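Local coordinates for protein glycerophosphodiester phosphodiesterase (Cytophaga hutchinsonii ATCC 33406, PDB 3CH0) that belongs to the glycerophosphodiester phosphodiesterase family and is built on a TIM-barrel fold of parallel strands surrounded by helices, at residues D10-R15 with R238-T243; I261-D264 with L268-E271. All coordinates share one frame; numbering follows the deposited sequence.

Contact 1. Residues D10-R15 with R238-T243; sequences DIQGHR and RVIPWT. With EDO (1,2-ethanediol), chain E.
The touching parts, Asp10 to His14 and Ile240 to Thr243, head the same way, 26° apart, with the CA atoms of Asp10 and Ile240 7.9 Å from each other; the strand 260-263 bonds to both segments through its backbone, so they meet by side chains. Near the start of the two segments, CD1 of Ile240 lies 3.6 Å from Asp10 OD2 and also packs against NE2 of Gln12. That carboxylate oxygen accepts from Gln12 NE2 at 2.9 Å, the donor arriving from above the carboxylate plane, and takes a second bond from a water, which in turn accepts from Arg238 NH1 and so bridges the opposite charges. Thr39 bonds the other oxygen, Asp10 OD1, while Asn134 takes Gln12 OE1.

At their C-terminal ends Thr243 lies over one face of the His14 ring. Its CG2 makes a CH-pi contact, 3.9 Å from the ring centroid, and its OG1 approaches His14 NE2 to 3.4 Å. With CG of His14 turned opposite the backbone N (chi1 -173°), the ring is carried to the threonine, while CG of Arg15 covers the opposite face. A cis peptide precedes Thr243, whose N donates to O1 of 1,2-ethanediol at 3.1 Å. Asp264 bonds His14 ND1 and a bound citric acid bonds NE2. This is the interior of a TIM barrel, with His14 and Thr243 at the C-terminal strand ends, where the pockets of such barrels lie.

Contact 2. Residues I261-D264 with L268-E271; sequences IITD and LFFE
Ile261 and Thr263, two residues apart on one strand, both meet the rim of the ring of Phe269, a residue of the short 3-10 segment that follows the barrel's last strand. The backbones stay well separated: the nearest CA atoms, those of Thr263 and Leu268, are 8.9 Å apart.

Apolar packing carries the contact. The tightest touch is Ile261 CB against Phe269 CZ at 3.9 Å. Next comes Ile261 CG2, 4.2 Å from Phe269 CZ. Further along the edge, Thr263 CG2 comes to 4.1 Å from Phe269 CE2. Ile261 CB and Thr263 CG2 both approach near the plane of the ring, and neither sits over its face. The CG1-CD1 branch of Ile261 leads away from the phenylalanine. Leu268 adds a looser touch, its CD1 4.4 Å from Thr263 OG1. Within the second segment, CB of Phe269 rests over one face of the Phe270 ring, offset toward its rim.

The polar part of Thr263 is settled by a torsion. With OG1 opposite the backbone N (chi1 -179°), the methyl is left between N and the carbonyl carbon and faces the phenylalanine, while the hydroxyl is hydrogen-bonded to Val244 O and Tyr265 N. Around the site, Ile250 of helix 247-256 touches Ile261, Leu268 and Phe269, and Ile11 of strand 10-13 touches Phe269 too.

The two segments share no hydrogen bond and no salt bridge. Their fit therefore rests on dispersion and on the burial of apolar surface: the ring edge is held by shape, and the buried threonine hydroxyl finds its polar partners outside the two segments.

From the N terminus, the chain enters on strand 10-13 and, after most of the barrel has been traced, contact 1 closes a loop of 222 residues by bringing 238-243 beside it. Contact 2 follows in series, neither nested in it nor crossing it, and closes a short turn of three residues after the last strand. The two centres lie about 9 Å apart. They join through strand 260-263, which pairs in parallel with 10-13: His14 N is 2.8 Å from Thr263 O, a probable hydrogen bond. Contact 1 ties the first strand to the segment running on from strand 238-239, contact 2 ties the last strand to the C-terminal tail, and the pairing of 10-13 with 260-263 connects the two.

Contact 1. Residues D10-R15 with R238-T243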
loop_
_atom_site.group_PDB
_atom_site.type_symbol
_atom_site.label_atom_id
_atom_site.label_comp_id
_atom_site.label_asym_id
_atom_site.label_seq_id
_atom_site.Cartn_x
_atom_site.Cartn_y
_atom_site.Cartn_z
ATOM N N ASP A 10 -12.031 3.302 8.581
ATOM C CA ASP A 10 -10.635 3.507 8.165
ATOM C C ASP A 10 -10.569 4.040 6.730
ATOM O O ASP A 10 -10.742 3.283 5.785
ATOM C CB ASP A 10 -9.878 2.191 8.300
ATOM C CG ASP A 10 -8.407 2.347 8.109
ATOM O OD1 ASP A 10 -7.939 3.474 7.854
ATOM O OD2 ASP A 10 -7.714 1.315 8.243
ATOM N N ILE A 11 -10.357 5.349 6.592
ATOM C CA ILE A 11 -10.140 6.006 5.303
ATOM C C ILE A 11 -8.643 5.899 4.983
ATOM O O ILE A 11 -7.842 6.525 5.645
ATOM C CB ILE A 11 -10.538 7.504 5.335
ATOM C CG1 ILE A 11 -12.030 7.647 5.616
ATOM C CG2 ILE A 11 -10.183 8.195 4.033
ATOM C CD1 ILE A 11 -12.439 9.046 6.020
ATOM N N GLN A 12 -8.310 5.099 3.960
ATOM C CA GLN A 12 -6.934 4.837 3.559
ATOM C C GLN A 12 -6.629 5.550 2.241
ATOM O O GLN A 12 -7.300 5.322 1.232
ATOM C CB GLN A 12 -6.584 3.355 3.392
ATOM C CG GLN A 12 -6.938 2.527 4.599
ATOM C CD GLN A 12 -6.058 1.289 4.748
ATOM O OE1 GLN A 12 -5.182 1.036 3.906
ATOM N NE2 GLN A 12 -6.271 0.537 5.808
ATOM N N GLY A 13 -5.591 6.370 2.233
ATOM C CA GLY A 13 -5.107 6.988 1.003
ATOM C C GLY A 13 -4.199 6.039 0.257
ATOM O O GLY A 13 -3.122 5.709 0.737
ATOM N N HIS A 14 -4.667 5.523 -0.905
ATOM C CA HIS A 14 -3.951 4.510 -1.681
ATOM C C HIS A 14 -2.670 5.133 -2.256
ATOM O O HIS A 14 -2.762 6.116 -3.025
ATOM C CB HIS A 14 -4.847 3.981 -2.825
ATOM C CG HIS A 14 -4.304 2.821 -3.594
ATOM N ND1 HIS A 14 -4.224 2.814 -4.976
ATOM C CD2 HIS A 14 -3.844 1.612 -3.179
ATOM C CE1 HIS A 14 -3.759 1.630 -5.369
ATOM N NE2 HIS A 14 -3.546 0.881 -4.298
ATOM N N ARG A 15 -1.509 4.622 -1.890
ATOM C CA ARG A 15 -0.242 5.220 -2.298
ATOM C C ARG A 15 -0.186 6.679 -1.944
ATOM O O ARG A 15 0.329 7.518 -2.666
ATOM C CB ARG A 15 0.055 4.975 -3.786
ATOM C CG ARG A 15 -0.181 3.489 -4.225
ATOM C CD ARG A 15 0.205 3.146 -5.646
ATOM N NE ARG A 15 -0.376 1.845 -5.961
ATOM C CZ ARG A 15 -0.499 1.369 -7.170
ATOM N NH1 ARG A 15 0.132 1.931 -8.207
ATOM N NH2 ARG A 15 -1.184 0.267 -7.335
ATOM N N ARG A 238 -11.696 -7.269 10.205
ATOM C CA ARG A 238 -12.225 -6.097 9.551
ATOM C C ARG A 238 -12.043 -6.279 8.053
ATOM O O ARG A 238 -11.165 -7.023 7.618
ATOM C CB ARG A 238 -11.515 -4.851 9.993
ATOM C CG ARG A 238 -11.945 -4.554 11.469
ATOM C CD ARG A 238 -11.246 -3.419 12.087
ATOM N NE ARG A 238 -9.870 -3.778 12.355
ATOM C CZ ARG A 238 -8.804 -3.291 11.710
ATOM N NH1 ARG A 238 -8.965 -2.378 10.744
ATOM N NH2 ARG A 238 -7.574 -3.704 12.064
ATOM N N VAL A 239 -12.953 -5.692 7.308
ATOM C CA VAL A 239 -12.983 -5.816 5.848
ATOM C C VAL A 239 -12.745 -4.448 5.200
ATOM O O VAL A 239 -13.510 -3.511 5.392
ATOM C CB VAL A 239 -14.304 -6.428 5.322
ATOM C CG1 VAL A 239 -14.240 -6.555 3.764
ATOM C CG2 VAL A 239 -14.533 -7.804 6.001
ATOM N N ILE A 240 -11.652 -4.337 4.437
ATOM C CA ILE A 240 -11.193 -3.085 3.843
ATOM C C ILE A 240 -10.829 -3.311 2.375
ATOM O O ILE A 240 -9.712 -3.717 2.067
ATOM C CB ILE A 240 -9.983 -2.481 4.596
ATOM C CG1 ILE A 240 -10.338 -2.336 6.088
ATOM C CG2 ILE A 240 -9.606 -1.134 4.033
ATOM C CD1 ILE A 240 -9.230 -1.728 6.925
ATOM N N PRO A 241 -11.802 -3.100 1.475
ATOM C CA PRO A 241 -11.546 -3.356 0.062
ATOM C C PRO A 241 -10.795 -2.243 -0.657
ATOM O O PRO A 241 -10.701 -1.116 -0.167
ATOM C CB PRO A 241 -12.930 -3.485 -0.544
ATOM C CG PRO A 241 -13.879 -3.007 0.424
ATOM C CD PRO A 241 -13.202 -2.725 1.731
ATOM N N TRP A 242 -10.326 -2.609 -1.846
ATOM C CA TRP A 242 -9.528 -1.718 -2.692
ATOM C C TRP A 242 -9.866 -1.947 -4.154
ATOM O O TRP A 242 -10.422 -2.985 -4.451
ATOM C CB TRP A 242 -8.023 -2.025 -2.492
ATOM C CG TRP A 242 -7.681 -3.499 -2.655
ATOM C CD1 TRP A 242 -7.640 -4.447 -1.661
ATOM C CD2 TRP A 242 -7.378 -4.203 -3.868
ATOM N NE1 TRP A 242 -7.295 -5.654 -2.170
ATOM C CE2 TRP A 242 -7.144 -5.544 -3.528
ATOM C CE3 TRP A 242 -7.268 -3.833 -5.223
ATOM C CZ2 TRP A 242 -6.825 -6.503 -4.504
ATOM C CZ3 TRP A 242 -6.946 -4.796 -6.175
ATOM C CH2 TRP A 242 -6.700 -6.111 -5.807
ATOM N N THR A 243 -9.514 -1.027 -5.056
ATOM C CA THR A 243 -9.213 0.354 -4.822
ATOM C C THR A 243 -10.448 1.070 -5.348
ATOM O O THR A 243 -10.786 0.971 -6.537
ATOM C CB THR A 243 -7.934 0.769 -5.563
ATOM O OG1 THR A 243 -6.820 0.048 -4.995
ATOM C CG2 THR A 243 -7.648 2.259 -5.424
HETATM C C1 EDO E . -10.603 -2.700 -7.849
HETATM O O1 EDO E . -9.357 -2.040 -7.958
HETATM C C2 EDO E . -11.137 -3.105 -9.225
HETATM O O2 EDO E . -10.626 -4.376 -9.622
HETATM O O HOH W 1 -7.309 -0.469 9.986
#

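Contact 2. Residues I261-D264 with L268-E271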
loop_
_atom_site.group_PDB
_atom_site.type_symbol
_atom_site.label_atom_id
_atom_site.label_comp_id
_atom_site.label_asym_id
_atom_site.label_seq_id
_atom_site.Cartn_x
_atom_site.Cartn_y
_atom_site.Cartn_z
ATOM N N ILE A 261 -11.949 1.819 3.572
ATOM C CA ILE A 261 -11.811 1.930 2.109
ATOM C C ILE A 261 -10.410 2.352 1.778
ATOM O O ILE A 261 -9.875 3.255 2.399
ATOM C CB ILE A 261 -12.768 2.981 1.518
ATOM C CG1 ILE A 261 -14.203 2.456 1.626
ATOM C CG2 ILE A 261 -12.417 3.398 0.031
ATOM C CD1 ILE A 261 -14.618 1.427 0.588
ATOM N N ILE A 262 -9.836 1.662 0.787
ATOM C CA ILE A 262 -8.595 2.061 0.154
ATOM C C ILE A 262 -8.987 2.758 -1.163
ATOM O O ILE A 262 -9.551 2.127 -2.033
ATOM C CB ILE A 262 -7.640 0.846 -0.008
ATOM C CG1 ILE A 262 -7.247 0.255 1.348
ATOM C CG2 ILE A 262 -6.424 1.209 -0.980
ATOM C CD1 ILE A 262 -6.854 -1.190 1.242
ATOM N N THR A 263 -8.543 4.004 -1.299
ATOM C CA THR A 263 -8.901 4.806 -2.455
ATOM C C THR A 263 -7.800 5.711 -2.976
ATOM O O THR A 263 -7.042 6.282 -2.199
ATOM C CB THR A 263 -10.125 5.717 -2.108
ATOM O OG1 THR A 263 -10.511 6.510 -3.256
ATOM C CG2 THR A 263 -9.880 6.687 -0.933
ATOM N N ASP A 264 -7.746 5.846 -4.302
ATOM C CA ASP A 264 -6.826 6.801 -4.935
ATOM C C ASP A 264 -7.244 8.257 -4.708
ATOM O O ASP A 264 -6.450 9.148 -4.966
ATOM C CB ASP A 264 -6.744 6.535 -6.444
ATOM C CG ASP A 264 -5.997 5.276 -6.743
ATOM O OD1 ASP A 264 -4.902 5.078 -6.144
ATOM O OD2 ASP A 264 -6.487 4.481 -7.575
ATOM N N LEU A 268 -12.535 12.359 -1.683
ATOM C CA LEU A 268 -13.969 12.031 -1.740
ATOM C C LEU A 268 -14.630 12.106 -0.365
ATOM O O LEU A 268 -15.790 12.471 -0.245
ATOM C CB LEU A 268 -14.197 10.641 -2.370
ATOM C CG LEU A 268 -13.934 10.567 -3.892
ATOM C CD1 LEU A 268 -13.851 9.168 -4.418
ATOM C CD2 LEU A 268 -14.980 11.351 -4.693
ATOM N N PHE A 269 -13.884 11.768 0.674
ATOM C CA PHE A 269 -14.433 11.697 2.005
ATOM C C PHE A 269 -14.561 13.060 2.655
ATOM O O PHE A 269 -15.210 13.144 3.677
ATOM C CB PHE A 269 -13.570 10.795 2.893
ATOM C CG PHE A 269 -13.753 9.333 2.599
ATOM C CD1 PHE A 269 -14.786 8.620 3.156
ATOM C CD2 PHE A 269 -12.921 8.666 1.734
ATOM C CE1 PHE A 269 -14.946 7.281 2.917
ATOM C CE2 PHE A 269 -13.080 7.336 1.489
ATOM C CZ PHE A 269 -14.071 6.640 2.050
ATOM N N PHE A 270 -13.892 14.077 2.122
ATOM C CA PHE A 270 -13.830 15.404 2.740
ATOM C C PHE A 270 -14.525 16.472 1.866
ATOM O O PHE A 270 -14.677 17.605 2.293
ATOM C CB PHE A 270 -12.376 15.754 3.041
ATOM C CG PHE A 270 -11.703 14.705 3.860
ATOM C CD1 PHE A 270 -11.959 14.594 5.219
ATOM C CD2 PHE A 270 -10.939 13.720 3.257
ATOM C CE1 PHE A 270 -11.382 13.573 5.977
ATOM C CE2 PHE A 270 -10.350 12.714 4.023
ATOM C CZ PHE A 270 -10.590 12.622 5.374
ATOM N N GLU A 271 -15.011 16.064 0.696
ATOM C CA GLU A 271 -15.952 16.841 -0.138
ATOM C C GLU A 271 -17.356 16.963 0.483
ATOM O O GLU A 271 -18.087 15.976 0.629
ATOM C CB GLU A 271 -16.049 16.229 -1.547
ATOM C CG GLU A 271 -14.820 16.528 -2.400
ATOM C CD GLU A 271 -14.676 15.610 -3.627
ATOM O OE1 GLU A 271 -15.687 14.996 -4.031
ATOM O OE2 GLU A 271 -13.542 15.510 -4.173
#